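Local coordinates for protein possible thiamine biosynthesis enzyme (Candida albicans, PDB 2X7P) that probably binds a small solute between two lobes, as periplasmic binding proteins of the SsuA/TauA family do, and may serve thiamine biosynthesis, at residues P15-A20 and D217-F222. The protein carries 1 engineered substitution. Sequence-based numbering, arbitrary orientation.
Sequences PTLKVA and DVIKNF
Leu17 pushes its branched end against Val218 and on into the angle between Val218, Ile219 and Phe222. Leu17 CD1 comes within 3.5 Å of Val218 CG2 and packs against Val218 O, which already accepts the helical bond from Phe222 N; Leu17 CD1 also reaches Phe222 CB at 4.0 Å. The other branch, Leu17 CD2, leans on Val218 CG1 and more loosely on Ile219 CG1, 4.1 Å away. Two residues on, Val19 and Phe222 reach toward each other from opposite directions. Val19 CG2 lies over one face of the Phe222 ring, 4.0 Å from its centroid and 29° off the normal, in a CH-pi contact displaced toward CE1 and CZ. The ring gets there because Phe222 CG stands anti to the backbone N (chi1 175°), which carries it off the helix toward the strand. At the exposed end Pro15 CD rests 4.0 Å from Val218 CB, and Pro15 O lies 3.3 Å from Val218 CG2. No hydrogen bond joins the two segments. The contact ties the N-terminal segment that runs into strand 19-21 to the early turns of helix 216-234. Next to strand 19-21 in the mixed sheet runs the parallel strand 69-73, whose Ile69 touches Leu17, Val19, Ile219 and Phe222.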
ATOM      1  N   PRO A  15     -20.116  -9.642  15.485  1.00 31.27           N
ATOM      2  CA  PRO A  15     -18.947 -10.520  15.610  1.00 28.98           C
ATOM      3  C   PRO A  15     -17.658  -9.731  15.814  1.00 30.62           C
ATOM      4  O   PRO A  15     -17.531  -8.614  15.312  1.00 31.05           O
ATOM      5  CB  PRO A  15     -18.907 -11.240  14.259  1.00 29.45           C
ATOM      6  CG  PRO A  15     -20.313 -11.209  13.774  1.00 29.84           C
ATOM      7  CD  PRO A  15     -20.876  -9.905  14.250  1.00 30.50           C
ATOM      8  N   THR A  16     -16.716 -10.314  16.548  1.00 27.19           N
ATOM      9  CA  THR A  16     -15.428  -9.677  16.787  1.00 26.04           C
ATOM     10  C   THR A  16     -14.635  -9.567  15.491  1.00 26.36           C
ATOM     11  O   THR A  16     -14.519 -10.537  14.741  1.00 27.47           O
ATOM     12  CB  THR A  16     -14.598 -10.459  17.823  1.00 23.98           C
ATOM     13  OG1 THR A  16     -15.293 -10.483  19.075  1.00 25.09           O
ATOM     14  CG2 THR A  16     -13.237  -9.808  18.019  1.00 23.48           C
ATOM     15  N   LEU A  17     -14.094  -8.381  15.228  1.00 23.71           N
ATOM     16  CA  LEU A  17     -13.293  -8.156  14.031  1.00 23.34           C
ATOM     17  C   LEU A  17     -11.819  -7.960  14.362  1.00 24.75           C
ATOM     18  O   LEU A  17     -11.457  -7.070  15.133  1.00 25.12           O
ATOM     19  CB  LEU A  17     -13.806  -6.943  13.254  1.00 23.26           C
ATOM     20  CG  LEU A  17     -15.118  -7.099  12.486  1.00 22.93           C
ATOM     21  CD1 LEU A  17     -15.452  -5.808  11.757  1.00 23.51           C
ATOM     22  CD2 LEU A  17     -15.028  -8.260  11.508  1.00 22.43           C
ATOM     23  N   LYS A  18     -10.971  -8.797  13.775  1.00 23.71           N
ATOM     24  CA  LYS A  18      -9.530  -8.644  13.913  1.00 22.76           C
ATOM     25  C   LYS A  18      -8.976  -7.922  12.690  1.00 22.98           C
ATOM     26  O   LYS A  18      -8.943  -8.476  11.592  1.00 22.42           O
ATOM     27  CB  LYS A  18      -8.856 -10.005  14.082  1.00 23.29           C
ATOM     28  CG  LYS A  18      -9.385 -10.813  15.258  1.00 27.31           C
ATOM     29  CD  LYS A  18      -8.550 -12.060  15.498  1.00 28.87           C
ATOM     30  CE  LYS A  18      -7.122 -11.702  15.883  1.00 29.19           C
ATOM     31  NZ  LYS A  18      -6.291 -12.912  16.135  1.00 31.22           N
ATOM     32  N   VAL A  19      -8.550  -6.678  12.884  1.00 21.98           N
ATOM     33  CA  VAL A  19      -8.076  -5.856  11.776  1.00 20.64           C
ATOM     34  C   VAL A  19      -6.554  -5.782  11.733  1.00 22.06           C
ATOM     35  O   VAL A  19      -5.922  -5.249  12.645  1.00 23.15           O
ATOM     36  CB  VAL A  19      -8.650  -4.428  11.851  1.00 22.20           C
ATOM     37  CG1 VAL A  19      -8.112  -3.580  10.710  1.00 19.54           C
ATOM     38  CG2 VAL A  19     -10.171  -4.467  11.825  1.00 21.01           C
ATOM     39  N   ALA A  20      -5.973  -6.320  10.666  1.00 19.91           N
ATOM     40  CA  ALA A  20      -4.529  -6.279  10.474  1.00 20.73           C
ATOM     41  C   ALA A  20      -4.126  -5.014   9.726  1.00 21.21           C
ATOM     42  O   ALA A  20      -4.473  -4.837   8.558  1.00 21.87           O
ATOM     43  CB  ALA A  20      -4.058  -7.515   9.724  1.00 19.45           C
ATOM     44  N   ASP A 217     -22.191  -7.395   8.093  1.00 23.72           N
ATOM     45  CA  ASP A 217     -22.746  -6.226   8.771  1.00 22.99           C
ATOM     46  C   ASP A 217     -21.720  -5.529   9.660  1.00 23.42           C
ATOM     47  O   ASP A 217     -21.653  -4.300   9.698  1.00 23.34           O
ATOM     48  CB  ASP A 217     -23.977  -6.613   9.594  0.98 23.65           C
ATOM     49  CG  ASP A 217     -25.146  -7.040   8.728  0.53 24.11           C
ATOM     50  OD1 ASP A 217     -25.014  -6.999   7.486  0.62 25.39           O
ATOM     51  OD2 ASP A 217     -26.197  -7.413   9.289  0.81 23.33           O
ATOM     52  N   VAL A 218     -20.924  -6.317  10.374  1.00 24.03           N
ATOM     53  CA  VAL A 218     -19.928  -5.762  11.283  1.00 23.78           C
ATOM     54  C   VAL A 218     -18.793  -5.087  10.515  1.00 24.76           C
ATOM     55  O   VAL A 218     -18.200  -4.118  10.990  1.00 25.24           O
ATOM     56  CB  VAL A 218     -19.362  -6.840  12.232  1.00 24.91           C
ATOM     57  CG1 VAL A 218     -18.559  -7.865  11.455  0.27 24.89           C
ATOM     58  CG2 VAL A 218     -18.510  -6.203  13.315  0.27 26.67           C
ATOM     59  N   ILE A 219     -18.499  -5.598   9.322  1.00 22.00           N
ATOM     60  CA  ILE A 219     -17.481  -4.996   8.469  1.00 23.52           C
ATOM     61  C   ILE A 219     -17.943  -3.637   7.955  1.00 22.63           C
ATOM     62  O   ILE A 219     -17.145  -2.707   7.826  1.00 20.67           O
ATOM     63  CB  ILE A 219     -17.125  -5.902   7.274  1.00 20.44           C
ATOM     64  CG1 ILE A 219     -16.382  -7.148   7.754  1.00 21.68           C
ATOM     65  CG2 ILE A 219     -16.274  -5.148   6.268  1.00 19.31           C
ATOM     66  CD1 ILE A 219     -15.993  -8.094   6.637  1.00 22.93           C
ATOM     67  N   LYS A 220     -19.235  -3.526   7.667  1.00 22.67           N
ATOM     68  CA  LYS A 220     -19.806  -2.270   7.200  1.00 22.62           C
ATOM     69  C   LYS A 220     -19.638  -1.178   8.249  1.00 22.19           C
ATOM     70  O   LYS A 220     -19.180  -0.077   7.945  1.00 20.86           O
ATOM     71  CB  LYS A 220     -21.287  -2.442   6.861  1.00 22.87           C
ATOM     72  CG  LYS A 220     -21.951  -1.165   6.374  1.00 25.30           C
ATOM     73  CD  LYS A 220     -23.429  -1.371   6.098  1.00 27.86           C
ATOM     74  CE  LYS A 220     -24.074  -0.085   5.606  1.00 28.37           C
ATOM     75  NZ  LYS A 220     -23.880   1.033   6.572  1.00 28.25           N
ATOM     76  N   ASN A 221     -20.012  -1.491   9.485  1.00 23.34           N
ATOM     77  CA  ASN A 221     -19.882  -0.543  10.585  1.00 23.49           C
ATOM     78  C   ASN A 221     -18.434  -0.116  10.796  1.00 23.47           C
ATOM     79  O   ASN A 221     -18.165   1.016  11.199  1.00 22.39           O
ATOM     80  CB  ASN A 221     -20.455  -1.131  11.876  1.00 24.70           C
ATOM     81  CG  ASN A 221     -21.956  -1.331  11.810  1.00 26.34           C
ATOM     82  OD1 ASN A 221     -22.571  -1.170  10.756  1.00 28.52           O
ATOM     83  ND2 ASN A 221     -22.556  -1.684  12.940  1.00 29.09           N
ATOM     84  N   PHE A 222     -17.506  -1.027  10.522  1.00 21.21           N
ATOM     85  CA  PHE A 222     -16.086  -0.720  10.643  1.00 22.49           C
ATOM     86  C   PHE A 222     -15.667   0.320   9.613  1.00 20.79           C
ATOM     87  O   PHE A 222     -14.996   1.297   9.945  1.00 19.49           O
ATOM     88  CB  PHE A 222     -15.238  -1.984  10.491  1.00 21.16           C
ATOM     89  CG  PHE A 222     -13.760  -1.719  10.476  1.00 20.64           C
ATOM     90  CD1 PHE A 222     -13.079  -1.450  11.651  1.00 20.69           C
ATOM     91  CD2 PHE A 222     -13.051  -1.738   9.286  1.00 20.72           C
ATOM     92  CE1 PHE A 222     -11.719  -1.204  11.641  1.00 20.79           C
ATOM     93  CE2 PHE A 222     -11.691  -1.494   9.269  1.00 19.93           C
ATOM     94  CZ  PHE A 222     -11.025  -1.227  10.447  1.00 20.74           C
TER